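Local coordinates for protein AxyAgu115A (Amphibacillus xylanus NBRC 15112, PDB 6NPS) that is a family GH115 alpha-glucuronidase, a glycoside hydrolase that probably releases glucuronic acid side groups from arabinoglucuronoxylan, at residues Leu693-Asn698 and Asn776-Asn781; Ala798-Thr803 and Thr963-Arg968; Glu196-Val201 and Ala220-Asp225; Pro180-Trp185 and Gly191-Glu196. The protein carries 3 engineered substitutions. All coordinates share one frame; numbering follows the deposited sequence.

Contact 1: residues Leu693-Asn698 and Asn776-Asn781; sequences LEPDVN and NNDFTN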
loop_
_atom_site.group_PDB
_atom_site.type_symbol
_atom_site.label_atom_id
_atom_site.label_comp_id
_atom_site.label_asym_id
_atom_site.label_seq_id
_atom_site.Cartn_x
_atom_site.Cartn_y
_atom_site.Cartn_z
ATOM N N LEU A 693 -32.377 -6.688 -5.776
ATOM C CA LEU A 693 -32.535 -6.684 -7.222
ATOM C C LEU A 693 -32.660 -8.094 -7.796
ATOM O O LEU A 693 -33.042 -8.241 -8.960
ATOM C CB LEU A 693 -31.357 -5.932 -7.858
ATOM C CG LEU A 693 -31.379 -4.402 -7.677
ATOM C CD1 LEU A 693 -30.203 -3.744 -8.344
ATOM C CD2 LEU A 693 -32.699 -3.755 -8.197
ATOM N N GLU A 694 -32.384 -9.148 -7.001
ATOM C CA GLU A 694 -32.778 -10.492 -7.447
ATOM C C GLU A 694 -34.066 -10.919 -6.758
ATOM O O GLU A 694 -34.129 -10.901 -5.522
ATOM C CB GLU A 694 -31.656 -11.485 -7.149
ATOM C CG GLU A 694 -30.357 -10.955 -7.749
ATOM C CD GLU A 694 -29.127 -11.882 -7.665
ATOM O OE1 GLU A 694 -28.869 -12.513 -6.612
ATOM O OE2 GLU A 694 -28.381 -11.924 -8.664
ATOM N N PRO A 695 -35.079 -11.335 -7.526
ATOM C CA PRO A 695 -36.419 -11.572 -6.957
ATOM C C PRO A 695 -36.479 -12.626 -5.867
ATOM O O PRO A 695 -37.403 -12.583 -5.047
ATOM C CB PRO A 695 -37.248 -12.031 -8.166
ATOM C CG PRO A 695 -36.407 -11.855 -9.350
ATOM C CD PRO A 695 -34.985 -11.759 -8.931
ATOM N N ASP A 696 -35.565 -13.581 -5.823
ATOM C CA ASP A 696 -35.647 -14.615 -4.811
ATOM C C ASP A 696 -34.782 -14.336 -3.592
ATOM O O ASP A 696 -34.631 -15.223 -2.747
ATOM C CB ASP A 696 -35.273 -15.979 -5.407
ATOM C CG ASP A 696 -33.860 -16.021 -5.972
ATOM O OD1 ASP A 696 -33.192 -14.966 -6.087
ATOM O OD2 ASP A 696 -33.426 -17.139 -6.327
ATOM N N VAL A 697 -34.207 -13.140 -3.462
ATOM C CA VAL A 697 -33.394 -12.823 -2.299
ATOM C C VAL A 697 -34.253 -12.119 -1.245
ATOM O O VAL A 697 -35.012 -11.183 -1.545
ATOM C CB VAL A 697 -32.165 -11.999 -2.698
ATOM C CG1 VAL A 697 -31.394 -11.557 -1.467
ATOM C CG2 VAL A 697 -31.265 -12.873 -3.596
ATOM N N ASN A 698 -34.168 -12.592 -0.003
ATOM C CA ASN A 698 -34.987 -12.015 1.051
ATOM C C ASN A 698 -34.164 -11.615 2.272
ATOM O O ASN A 698 -34.730 -11.425 3.355
ATOM C CB ASN A 698 -36.098 -12.989 1.439
ATOM C CG ASN A 698 -37.038 -13.251 0.294
ATOM O OD1 ASN A 698 -37.798 -12.372 -0.108
ATOM N ND2 ASN A 698 -36.981 -14.451 -0.252
ATOM N N ASN A 776 -39.267 -7.443 -7.999
ATOM C CA ASN A 776 -40.188 -8.436 -7.473
ATOM C C ASN A 776 -40.888 -9.204 -8.588
ATOM O O ASN A 776 -41.816 -9.973 -8.316
ATOM C CB ASN A 776 -41.214 -7.743 -6.557
ATOM C CG ASN A 776 -41.809 -8.673 -5.527
ATOM O OD1 ASN A 776 -41.122 -9.497 -4.927
ATOM N ND2 ASN A 776 -43.114 -8.561 -5.336
ATOM N N ASN A 777 -40.543 -8.905 -9.832
ATOM C CA ASN A 777 -40.883 -9.699 -10.992
ATOM C C ASN A 777 -40.132 -11.015 -10.899
ATOM O O ASN A 777 -38.904 -11.010 -10.880
ATOM C CB ASN A 777 -40.446 -8.919 -12.226
ATOM C CG ASN A 777 -41.078 -9.409 -13.480
ATOM O OD1 ASN A 777 -41.566 -10.542 -13.532
ATOM N ND2 ASN A 777 -41.084 -8.568 -14.514
ATOM N N ASP A 778 -40.823 -12.141 -10.848
ATOM C CA ASP A 778 -40.041 -13.369 -10.766
ATOM C C ASP A 778 -39.776 -14.018 -12.127
ATOM O O ASP A 778 -39.043 -15.014 -12.185
ATOM C CB ASP A 778 -40.689 -14.371 -9.807
ATOM C CG ASP A 778 -39.683 -14.940 -8.801
ATOM O OD1 ASP A 778 -39.996 -14.975 -7.589
ATOM O OD2 ASP A 778 -38.573 -15.342 -9.223
ATOM N N PHE A 779 -40.324 -13.468 -13.216
ATOM C CA PHE A 779 -39.903 -13.802 -14.580
ATOM C C PHE A 779 -40.323 -15.215 -14.996
ATOM O O PHE A 779 -39.669 -15.850 -15.830
ATOM C CB PHE A 779 -38.388 -13.617 -14.752
ATOM C CG PHE A 779 -37.911 -12.235 -14.430
ATOM C CD1 PHE A 779 -38.171 -11.182 -15.296
ATOM C CD2 PHE A 779 -37.214 -11.983 -13.260
ATOM C CE1 PHE A 779 -37.731 -9.893 -14.991
ATOM C CE2 PHE A 779 -36.767 -10.712 -12.959
ATOM C CZ PHE A 779 -37.030 -9.664 -13.813
ATOM N N THR A 780 -41.428 -15.699 -14.427
ATOM C CA THR A 780 -42.068 -16.940 -14.856
ATOM C C THR A 780 -42.312 -16.995 -16.370
ATOM O O THR A 780 -42.427 -18.096 -16.921
ATOM C CB THR A 780 -43.411 -17.120 -14.106
ATOM O OG1 THR A 780 -44.424 -16.292 -14.698
ATOM C CG2 THR A 780 -43.297 -16.739 -12.635
ATOM N N ASN A 781 -42.395 -15.840 -17.052
ATOM C CA ASN A 781 -42.657 -15.751 -18.492
ATOM C C ASN A 781 -41.495 -16.231 -19.363
ATOM O O ASN A 781 -41.674 -16.365 -20.578
ATOM C CB ASN A 781 -43.013 -14.307 -18.882
ATOM C CG ASN A 781 -42.005 -13.279 -18.357
ATOM O OD1 ASN A 781 -41.845 -13.091 -17.143
ATOM N ND2 ASN A 781 -41.326 -12.604 -19.274
#
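Pro695 pushes its ring against the chain at Asn777-Phe779. At the base of the ring, CB of Pro695 lies 3.3 Å from the carbonyl O of Asn777, and it also meets the carboxylate of Asp778, whose OD2 is 3.7 Å from CB; Asp778 is poorly ordered, so this second touch is less certain. One bond further out, CG of Pro695 comes to 3.0 Å from the same Asn777 O, a tight approach. That oxygen is buried here without a hydrogen-bonding partner, facing proline CB and CG. Pro695 CG also reaches the rim of the Phe779 ring, 3.8 Å from CE2 of that residue and near the ring plane. Proline suits this position because it is the second residue of a type I beta turn from Glu694 to Val697, closed by the bond from Val697 N to Glu694 O; its ring holds phi near the -60° called for there. The turn sits in the loop between strands 686-688 and 700-706, while the chain it meets has just left strand 766-775. There Asn777 forms an Asx turn: its OD1 accepts from Phe779 N at 3.2 Å, the donor above the carbonyl plane. Phe779 has CG beside its backbone N and anti to its carbonyl carbon (chi1 -57°), which brings one ring face under Asn777 CG and the CE2 edge to the proline. Tyr964 and Val775 also touch Pro695.

Contact 2: residues Ala798-Thr803 and Thr963-Arg968; sequences AEHFAT and TYYVGR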
loop_
_atom_site.group_PDB
_atom_site.type_symbol
_atom_site.label_atom_id
_atom_site.label_comp_id
_atom_site.label_asym_id
_atom_site.label_seq_id
_atom_site.Cartn_x
_atom_site.Cartn_y
_atom_site.Cartn_z
ATOM N N ALA A 798 -20.922 -22.436 -15.325
ATOM C CA ALA A 798 -20.995 -23.032 -16.650
ATOM C C ALA A 798 -21.931 -24.236 -16.678
ATOM O O ALA A 798 -22.489 -24.569 -17.727
ATOM C CB ALA A 798 -19.563 -23.413 -17.106
ATOM N N GLU A 799 -22.103 -24.906 -15.545
ATOM C CA GLU A 799 -23.014 -26.041 -15.479
ATOM C C GLU A 799 -24.486 -25.645 -15.660
ATOM O O GLU A 799 -25.307 -26.507 -15.998
ATOM C CB GLU A 799 -22.769 -26.755 -14.149
ATOM C CG GLU A 799 -23.951 -27.310 -13.463
ATOM C CD GLU A 799 -23.675 -27.724 -12.030
ATOM O OE1 GLU A 799 -22.512 -28.041 -11.688
ATOM O OE2 GLU A 799 -24.658 -27.777 -11.256
ATOM N N HIS A 800 -24.829 -24.363 -15.531
ATOM C CA HIS A 800 -26.239 -23.929 -15.640
ATOM C C HIS A 800 -26.639 -23.508 -17.058
ATOM O O HIS A 800 -27.323 -22.500 -17.276
ATOM C CB HIS A 800 -26.509 -22.820 -14.626
ATOM C CG HIS A 800 -26.428 -23.307 -13.220
ATOM N ND1 HIS A 800 -25.869 -22.576 -12.197
ATOM C CD2 HIS A 800 -26.792 -24.494 -12.678
ATOM C CE1 HIS A 800 -25.894 -23.285 -11.082
ATOM N NE2 HIS A 800 -26.451 -24.453 -11.347
ATOM N N PHE A 801 -26.270 -24.326 -18.044
ATOM C CA PHE A 801 -26.786 -24.143 -19.386
ATOM C C PHE A 801 -28.238 -24.590 -19.461
ATOM O O PHE A 801 -28.684 -25.465 -18.714
ATOM C CB PHE A 801 -25.962 -24.924 -20.396
ATOM C CG PHE A 801 -25.720 -26.338 -20.009
ATOM C CD1 PHE A 801 -24.541 -26.693 -19.388
ATOM C CD2 PHE A 801 -26.656 -27.315 -20.284
ATOM C CE1 PHE A 801 -24.286 -28.008 -19.041
ATOM C CE2 PHE A 801 -26.415 -28.640 -19.927
ATOM C CZ PHE A 801 -25.203 -28.981 -19.313
ATOM N N ALA A 802 -28.970 -23.988 -20.393
ATOM C CA ALA A 802 -30.376 -24.301 -20.575
ATOM C C ALA A 802 -30.561 -25.569 -21.387
ATOM O O ALA A 802 -31.509 -26.315 -21.149
ATOM C CB ALA A 802 -31.099 -23.124 -21.259
ATOM N N THR A 803 -29.678 -25.829 -22.341
ATOM C CA THR A 803 -29.772 -27.048 -23.124
ATOM C C THR A 803 -28.406 -27.315 -23.727
ATOM O O THR A 803 -27.497 -26.494 -23.613
ATOM C CB THR A 803 -30.855 -26.944 -24.208
ATOM O OG1 THR A 803 -31.192 -28.261 -24.653
ATOM C CG2 THR A 803 -30.388 -26.103 -25.383
ATOM N N THR A 963 -25.456 -14.879 -10.684
ATOM C CA THR A 963 -26.619 -14.009 -10.564
ATOM C C THR A 963 -27.896 -14.810 -10.793
ATOM O O THR A 963 -27.873 -16.019 -11.020
ATOM C CB THR A 963 -26.508 -12.836 -11.536
ATOM O OG1 THR A 963 -26.240 -13.339 -12.860
ATOM C CG2 THR A 963 -25.367 -11.879 -11.107
ATOM N N TYR A 964 -29.030 -14.130 -10.754
ATOM C CA TYR A 964 -30.307 -14.822 -10.703
ATOM C C TYR A 964 -30.653 -15.499 -12.033
ATOM O O TYR A 964 -30.465 -14.920 -13.112
ATOM C CB TYR A 964 -31.410 -13.825 -10.333
ATOM C CG TYR A 964 -32.804 -14.405 -10.433
ATOM C CD1 TYR A 964 -33.340 -15.154 -9.389
ATOM C CD2 TYR A 964 -33.607 -14.177 -11.547
ATOM C CE1 TYR A 964 -34.641 -15.697 -9.470
ATOM C CE2 TYR A 964 -34.883 -14.718 -11.633
ATOM C CZ TYR A 964 -35.395 -15.461 -10.583
ATOM O OH TYR A 964 -36.676 -15.987 -10.666
ATOM N N TYR A 965 -31.218 -16.716 -11.954
ATOM C CA TYR A 965 -31.838 -17.359 -13.114
ATOM C C TYR A 965 -33.165 -17.959 -12.698
ATOM O O TYR A 965 -33.326 -18.384 -11.556
ATOM C CB TYR A 965 -30.939 -18.493 -13.764
ATOM C CG TYR A 965 -30.544 -19.618 -12.821
ATOM C CD1 TYR A 965 -31.261 -20.808 -12.780
ATOM C CD2 TYR A 965 -29.428 -19.494 -11.984
ATOM C CE1 TYR A 965 -30.913 -21.847 -11.905
ATOM C CE2 TYR A 965 -29.048 -20.530 -11.108
ATOM C CZ TYR A 965 -29.807 -21.713 -11.077
ATOM O OH TYR A 965 -29.467 -22.750 -10.210
ATOM N N VAL A 966 -34.090 -18.034 -13.656
ATOM C CA VAL A 966 -35.439 -18.525 -13.400
ATOM C C VAL A 966 -35.379 -19.991 -13.004
ATOM O O VAL A 966 -34.685 -20.792 -13.638
ATOM C CB VAL A 966 -36.308 -18.299 -14.643
ATOM C CG1 VAL A 966 -37.743 -18.920 -14.475
ATOM C CG2 VAL A 966 -36.379 -16.806 -14.920
ATOM N N GLY A 967 -36.093 -20.348 -11.935
ATOM C CA GLY A 967 -36.018 -21.683 -11.391
ATOM C C GLY A 967 -34.915 -21.882 -10.379
ATOM O O GLY A 967 -34.786 -22.984 -9.842
ATOM N N ARG A 968 -34.148 -20.859 -10.097
ATOM C CA ARG A 968 -33.099 -21.024 -9.138
ATOM C C ARG A 968 -33.707 -21.409 -7.821
ATOM O O ARG A 968 -33.212 -22.296 -7.192
ATOM C CB ARG A 968 -32.262 -19.757 -8.983
ATOM C CG ARG A 968 -31.455 -19.718 -7.712
ATOM C CD ARG A 968 -30.369 -18.681 -7.784
ATOM N NE ARG A 968 -30.794 -17.399 -7.290
ATOM C CZ ARG A 968 -29.970 -16.390 -7.176
ATOM N NH1 ARG A 968 -28.740 -16.559 -7.527
ATOM N NH2 ARG A 968 -30.370 -15.237 -6.729
#
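His800 and Tyr965 join a loop of the beta-rich C-terminal domain, an inverse gamma turn centred on His800 after strand 794-797, to the chain's last six residues. Along that tail, Thr963 comes first, its OG1 bonded to Ser795 N. Tyr964 follows, Arg968 NH2 lying in plane at its ring edge. Tyr965 then reaches across. Its CG lies between the backbone N and the carbonyl carbon (chi1 58°), and its OH settles over one face of the imidazole, toward the rim, 3.6 Å from His800 NE2. The two rings are oblique, with centroids 4.9 Å apart and planes at 34°. Histidine suits the place because its face takes the tyrosine hydroxyl while ND1 hydrogen-bonds to Glu962 OE2. Tyr965 starts a type II turn, in which Gly967 takes a positive phi (87°) that would jam a side chain against the preceding carbonyl. Arg968 N closes it on Tyr965 O at 3.0 Å, and Arg968 CB rests over the centre of the Tyr965 ring, 3.7 Å above its plane.

Contact 3: residues Glu196-Val201 and Ala220-Asp225; sequences EMYDHV and ARFNDD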
loop_
_atom_site.group_PDB
_atom_site.type_symbol
_atom_site.label_atom_id
_atom_site.label_comp_id
_atom_site.label_asym_id
_atom_site.label_seq_id
_atom_site.Cartn_x
_atom_site.Cartn_y
_atom_site.Cartn_z
ATOM N N GLU A 196 18.434 -49.102 4.309
ATOM C CA GLU A 196 17.469 -49.218 5.401
ATOM C C GLU A 196 16.293 -48.283 5.172
ATOM O O GLU A 196 15.124 -48.671 5.327
ATOM C CB GLU A 196 18.149 -48.903 6.733
ATOM C CG GLU A 196 19.016 -50.042 7.311
ATOM C CD GLU A 196 19.933 -50.720 6.276
ATOM O OE1 GLU A 196 20.800 -50.038 5.679
ATOM O OE2 GLU A 196 19.777 -51.942 6.057
ATOM N N MET A 197 16.588 -47.048 4.785
ATOM C CA MET A 197 15.531 -46.115 4.445
ATOM C C MET A 197 14.787 -46.558 3.186
ATOM O O MET A 197 13.550 -46.598 3.174
ATOM C CB MET A 197 16.132 -44.720 4.297
ATOM C CG MET A 197 15.094 -43.627 4.066
ATOM S SD MET A 197 14.836 -43.441 2.296
ATOM C CE MET A 197 16.128 -42.257 1.909
ATOM N N TYR A 198 15.523 -46.963 2.131
ATOM C CA TYR A 198 14.871 -47.223 0.850
ATOM C C TYR A 198 13.983 -48.450 0.893
ATOM O O TYR A 198 13.080 -48.565 0.062
ATOM C CB TYR A 198 15.902 -47.378 -0.296
ATOM C CG TYR A 198 16.136 -46.016 -0.964
ATOM C CD1 TYR A 198 15.124 -45.415 -1.714
ATOM C CD2 TYR A 198 17.329 -45.344 -0.810
ATOM C CE1 TYR A 198 15.289 -44.168 -2.290
ATOM C CE2 TYR A 198 17.535 -44.096 -1.393
ATOM C CZ TYR A 198 16.497 -43.508 -2.130
ATOM O OH TYR A 198 16.665 -42.284 -2.717
ATOM N N ASP A 199 14.234 -49.373 1.821
ATOM C CA ASP A 199 13.347 -50.520 1.967
ATOM C C ASP A 199 11.905 -50.064 2.224
ATOM O O ASP A 199 10.964 -50.613 1.645
ATOM C CB ASP A 199 13.874 -51.432 3.077
ATOM C CG ASP A 199 13.165 -52.772 3.112
ATOM O OD1 ASP A 199 12.535 -53.077 4.151
ATOM O OD2 ASP A 199 13.220 -53.512 2.109
ATOM N N HIS A 200 11.715 -49.014 3.027
ATOM C CA HIS A 200 10.358 -48.481 3.252
ATOM C C HIS A 200 9.768 -47.814 2.001
ATOM O O HIS A 200 8.548 -47.887 1.749
ATOM C CB HIS A 200 10.386 -47.481 4.398
ATOM C CG HIS A 200 10.881 -48.061 5.687
ATOM N ND1 HIS A 200 10.052 -48.717 6.576
ATOM C CD2 HIS A 200 12.118 -48.080 6.240
ATOM C CE1 HIS A 200 10.758 -49.118 7.618
ATOM N NE2 HIS A 200 12.015 -48.747 7.438
ATOM N N VAL A 201 10.602 -47.092 1.251
ATOM C CA VAL A 201 10.177 -46.502 -0.018
ATOM C C VAL A 201 9.765 -47.599 -0.996
ATOM O O VAL A 201 8.727 -47.503 -1.664
ATOM C CB VAL A 201 11.316 -45.638 -0.604
ATOM C CG1 VAL A 201 10.988 -45.163 -2.015
ATOM C CG2 VAL A 201 11.585 -44.477 0.299
ATOM N N ALA A 220 22.493 -36.689 -2.632
ATOM C CA ALA A 220 22.491 -38.128 -2.458
ATOM C C ALA A 220 22.944 -38.746 -3.766
ATOM O O ALA A 220 22.753 -38.164 -4.839
ATOM C CB ALA A 220 21.096 -38.651 -2.086
ATOM N N ARG A 221 23.524 -39.940 -3.673
ATOM C CA ARG A 221 23.906 -40.719 -4.847
ATOM C C ARG A 221 23.361 -42.120 -4.611
ATOM O O ARG A 221 23.941 -42.886 -3.828
ATOM C CB ARG A 221 25.425 -40.747 -5.032
ATOM C CG ARG A 221 25.986 -39.426 -5.499
ATOM C CD ARG A 221 27.513 -39.460 -5.494
ATOM N NE ARG A 221 28.061 -39.593 -4.147
ATOM C CZ ARG A 221 29.269 -40.084 -3.863
ATOM N NH1 ARG A 221 30.083 -40.478 -4.836
ATOM N NH2 ARG A 221 29.675 -40.175 -2.606
ATOM N N PHE A 222 22.263 -42.426 -5.295
ATOM C CA PHE A 222 21.555 -43.666 -5.054
ATOM C C PHE A 222 22.477 -44.852 -5.300
ATOM O O PHE A 222 22.450 -45.819 -4.533
ATOM C CB PHE A 222 20.330 -43.717 -5.943
ATOM C CG PHE A 222 19.480 -44.956 -5.762
ATOM C CD1 PHE A 222 18.558 -45.052 -4.728
ATOM C CD2 PHE A 222 19.624 -46.038 -6.643
ATOM C CE1 PHE A 222 17.734 -46.215 -4.623
ATOM C CE2 PHE A 222 18.866 -47.191 -6.511
ATOM C CZ PHE A 222 17.891 -47.268 -5.515
ATOM N N ASN A 223 23.345 -44.765 -6.322
ATOM C CA ASN A 223 24.239 -45.901 -6.659
ATOM C C ASN A 223 25.393 -46.089 -5.690
ATOM O O ASN A 223 26.086 -47.107 -5.785
ATOM C CB ASN A 223 24.833 -45.746 -8.056
ATOM C CG ASN A 223 23.768 -45.819 -9.135
ATOM O OD1 ASN A 223 22.785 -46.560 -9.001
ATOM N ND2 ASN A 223 23.928 -45.014 -10.196
ATOM N N ASP A 224 25.606 -45.146 -4.761
ATOM C CA ASP A 224 26.775 -45.131 -3.895
ATOM C C ASP A 224 26.468 -45.073 -2.404
ATOM O O ASP A 224 27.400 -45.246 -1.610
ATOM C CB ASP A 224 27.667 -43.925 -4.233
ATOM C CG ASP A 224 28.111 -43.907 -5.698
ATOM O OD1 ASP A 224 29.072 -44.644 -6.044
ATOM O OD2 ASP A 224 27.509 -43.156 -6.500
ATOM N N ASP A 225 25.217 -44.814 -2.000
ATOM C CA ASP A 225 24.869 -44.470 -0.623
ATOM C C ASP A 225 24.264 -45.635 0.140
ATOM O O ASP A 225 23.664 -45.418 1.201
ATOM C CB ASP A 225 23.862 -43.312 -0.586
ATOM C CG ASP A 225 24.474 -41.966 -0.976
ATOM O OD1 ASP A 225 25.728 -41.855 -1.037
ATOM O OD2 ASP A 225 23.682 -41.011 -1.218
#
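The Tyr198 ring is sandwiched: Phe222 CE1 stands 3.7 Å above the centre of one face, and Met197 CE lies 4.0 Å from the plane of the opposite face, nearer the rim. Phe222 presents only its CD1-CE1 edge, with Tyr198 CD1 lying in the plane of the Phe222 ring. This is a T-shaped pair, planes at 85° and centroids 4.9 Å apart, in which the edge hydrogens of phenylalanine point into the electron-rich face of the tyrosine. The closest carbons are Tyr198 CE2 and Phe222 CD1, at 3.6 Å. Phe222 gets there by setting CG trans to its backbone N (chi1 -179°). Within the beta/alpha barrel, helix 195-207, the second of two helices after strand 170-174, leads into the neighbouring parallel strand 212-214, and the loop 220-225 lies beyond that strand, so the two rings tie a helix to that exit loop. Tyrosine fits because it offers a broad apolar face to the core and still carries a hydroxyl, OH, which bonds to the backbone N of Ala216. A leucine here would probably deprive the edge of Phe222 of its flat seat and leave Ala216 N without its hydroxyl partner. The loop is braced from within: Arg221 N donates to Asp225 OD2 at 2.7 Å and a nearly straight 169°, coming from above the carboxylate plane. Asp224 N also bonds Arg221 O. Pro215 touches both side chains.

Contact 4: residues Pro180-Trp185 and Gly191-Glu196; sequences PAFGNW and GGFNAE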
loop_
_atom_site.group_PDB
_atom_site.type_symbol
_atom_site.label_atom_id
_atom_site.label_comp_id
_atom_site.label_asym_id
_atom_site.label_seq_id
_atom_site.Cartn_x
_atom_site.Cartn_y
_atom_site.Cartn_z
ATOM N N PRO A 180 14.820 -29.072 2.943
ATOM C CA PRO A 180 15.426 -29.686 4.134
ATOM C C PRO A 180 14.656 -30.892 4.719
ATOM O O PRO A 180 15.214 -31.644 5.525
ATOM C CB PRO A 180 15.428 -28.525 5.132
ATOM C CG PRO A 180 14.148 -27.781 4.793
ATOM C CD PRO A 180 13.945 -27.933 3.300
ATOM N N ALA A 181 13.398 -31.069 4.321
ATOM C CA ALA A 181 12.532 -32.066 4.944
ATOM C C ALA A 181 13.089 -33.498 4.897
ATOM O O ALA A 181 13.530 -34.025 5.926
ATOM C CB ALA A 181 11.147 -32.026 4.294
ATOM N N PHE A 182 13.050 -34.133 3.717
ATOM C CA PHE A 182 13.437 -35.542 3.585
ATOM C C PHE A 182 14.849 -35.785 4.101
ATOM O O PHE A 182 15.118 -36.816 4.723
ATOM C CB PHE A 182 13.329 -35.973 2.122
ATOM C CG PHE A 182 13.132 -37.441 1.911
ATOM C CD1 PHE A 182 14.211 -38.286 1.717
ATOM C CD2 PHE A 182 11.867 -37.969 1.828
ATOM C CE1 PHE A 182 14.023 -39.637 1.490
ATOM C CE2 PHE A 182 11.678 -39.300 1.602
ATOM C CZ PHE A 182 12.764 -40.142 1.428
ATOM N N GLY A 183 15.766 -34.851 3.842
ATOM C CA GLY A 183 17.141 -35.048 4.278
ATOM C C GLY A 183 17.241 -35.222 5.782
ATOM O O GLY A 183 17.785 -36.214 6.273
ATOM N N ASN A 184 16.665 -34.280 6.532
ATOM C CA ASN A 184 16.637 -34.384 7.991
ATOM C C ASN A 184 15.868 -35.614 8.460
ATOM O O ASN A 184 16.220 -36.228 9.473
ATOM C CB ASN A 184 15.998 -33.134 8.580
ATOM C CG ASN A 184 16.944 -31.968 8.592
ATOM O OD1 ASN A 184 17.643 -31.751 9.574
ATOM N ND2 ASN A 184 16.972 -31.206 7.504
ATOM N N TRP A 185 14.790 -35.960 7.766
ATOM C CA TRP A 185 13.999 -37.127 8.148
ATOM C C TRP A 185 14.818 -38.402 7.988
ATOM O O TRP A 185 14.905 -39.222 8.907
ATOM C CB TRP A 185 12.730 -37.195 7.291
ATOM C CG TRP A 185 11.901 -38.427 7.485
ATOM C CD1 TRP A 185 11.062 -38.686 8.519
ATOM C CD2 TRP A 185 11.861 -39.578 6.634
ATOM N NE1 TRP A 185 10.467 -39.929 8.361
ATOM C CE2 TRP A 185 10.934 -40.492 7.205
ATOM C CE3 TRP A 185 12.483 -39.917 5.428
ATOM C CZ2 TRP A 185 10.626 -41.732 6.613
ATOM C CZ3 TRP A 185 12.188 -41.166 4.841
ATOM C CH2 TRP A 185 11.263 -42.050 5.436
ATOM N N GLY A 191 19.949 -42.623 9.372
ATOM C CA GLY A 191 21.349 -42.347 9.085
ATOM C C GLY A 191 21.675 -41.951 7.653
ATOM O O GLY A 191 22.850 -41.714 7.353
ATOM N N GLY A 192 20.699 -41.858 6.764
ATOM C CA GLY A 192 20.938 -41.294 5.452
ATOM C C GLY A 192 20.061 -41.933 4.397
ATOM O O GLY A 192 19.066 -42.609 4.692
ATOM N N PHE A 193 20.439 -41.697 3.140
ATOM C CA PHE A 193 19.667 -42.216 2.010
ATOM C C PHE A 193 20.163 -43.616 1.629
ATOM O O PHE A 193 20.602 -43.874 0.503
ATOM C CB PHE A 193 19.743 -41.263 0.826
ATOM C CG PHE A 193 19.240 -39.857 1.122
ATOM C CD1 PHE A 193 20.100 -38.886 1.624
ATOM C CD2 PHE A 193 17.925 -39.515 0.856
ATOM C CE1 PHE A 193 19.644 -37.593 1.865
ATOM C CE2 PHE A 193 17.461 -38.231 1.104
ATOM C CZ PHE A 193 18.322 -37.266 1.610
ATOM N N ASN A 194 20.084 -44.527 2.602
ATOM C CA ASN A 194 20.690 -45.846 2.512
ATOM C C ASN A 194 19.618 -46.912 2.325
ATOM O O ASN A 194 18.421 -46.627 2.230
ATOM C CB ASN A 194 21.523 -46.130 3.765
ATOM C CG ASN A 194 20.715 -45.960 5.044
ATOM O OD1 ASN A 194 19.507 -46.252 5.065
ATOM N ND2 ASN A 194 21.370 -45.477 6.121
ATOM N N ALA A 195 20.065 -48.170 2.285
ATOM C CA ALA A 195 19.151 -49.271 1.986
ATOM C C ALA A 195 18.099 -49.445 3.065
ATOM O O ALA A 195 17.002 -49.938 2.785
ATOM C CB ALA A 195 19.948 -50.568 1.840
ATOM N N GLU A 196 18.434 -49.102 4.309
ATOM C CA GLU A 196 17.469 -49.218 5.401
ATOM C C GLU A 196 16.293 -48.283 5.172
ATOM O O GLU A 196 15.124 -48.671 5.327
ATOM C CB GLU A 196 18.149 -48.903 6.733
ATOM C CG GLU A 196 19.016 -50.042 7.311
ATOM C CD GLU A 196 19.933 -50.720 6.276
ATOM O OE1 GLU A 196 20.800 -50.038 5.679
ATOM O OE2 GLU A 196 19.777 -51.942 6.057
#
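Phe182 and Phe193 meet rim to rim, neither ring lying over the other, although their planes are only 17° apart. The edges press closely, Phe182 CD1 3.3 Å from Phe193 CE2, with centroids 5.8 Å apart. Phe193 CZ touches Gly183 CA at 3.7 Å, the ring rim resting on the helix backbone. Phe193, centre of an inverse gamma turn, has CG beside its backbone N and anti to its carbonyl carbon (chi1 -58°), which sends its flat apolar ring out to both. Trp185 CE3 lies over one face of Phe182, 3.9 Å above its centre. The rings bridge a helix-loop-helix between barrel strands 170-174 and 212-214: helix 181-190 ends at Gly191, whose positive phi suits glycine, and Asn194 is the N-cap of helix 195-207, its OD1 bonded to Met197 N. An alanine for Phe193 would probably open a gap beside Phe182 and Gly183 CA, weakening the connecting loop's hold on helix 181-190. Asn184 ND2 and N reach Pro180 O from opposite faces of its carbonyl plane.

The four contacts form two pairs on opposite sides of the chain's centre. Contacts 1 and 2 have centres 14 Å apart and are joined in part by the C-terminal residue: Arg968 NE makes a salt bridge to Asp696 OD2 at 2.8 Å, and its NH2 pairs with Glu694. Asp778 OD2, poorly ordered, also lies 2.5 Å from Tyr964 OH, a probable hydrogen bond. Contacts 3 and 4, with centres 8 Å apart, share Glu196 and helix 195-207; Met197 CE packs against Phe182 CE1 at 3.4 Å, linking the two aromatic pairs. This pair belongs to the beta/alpha barrel, where such glycosidases generally keep the active site. Contact 1 is remote, its centre about 66 Å from that of contact 3.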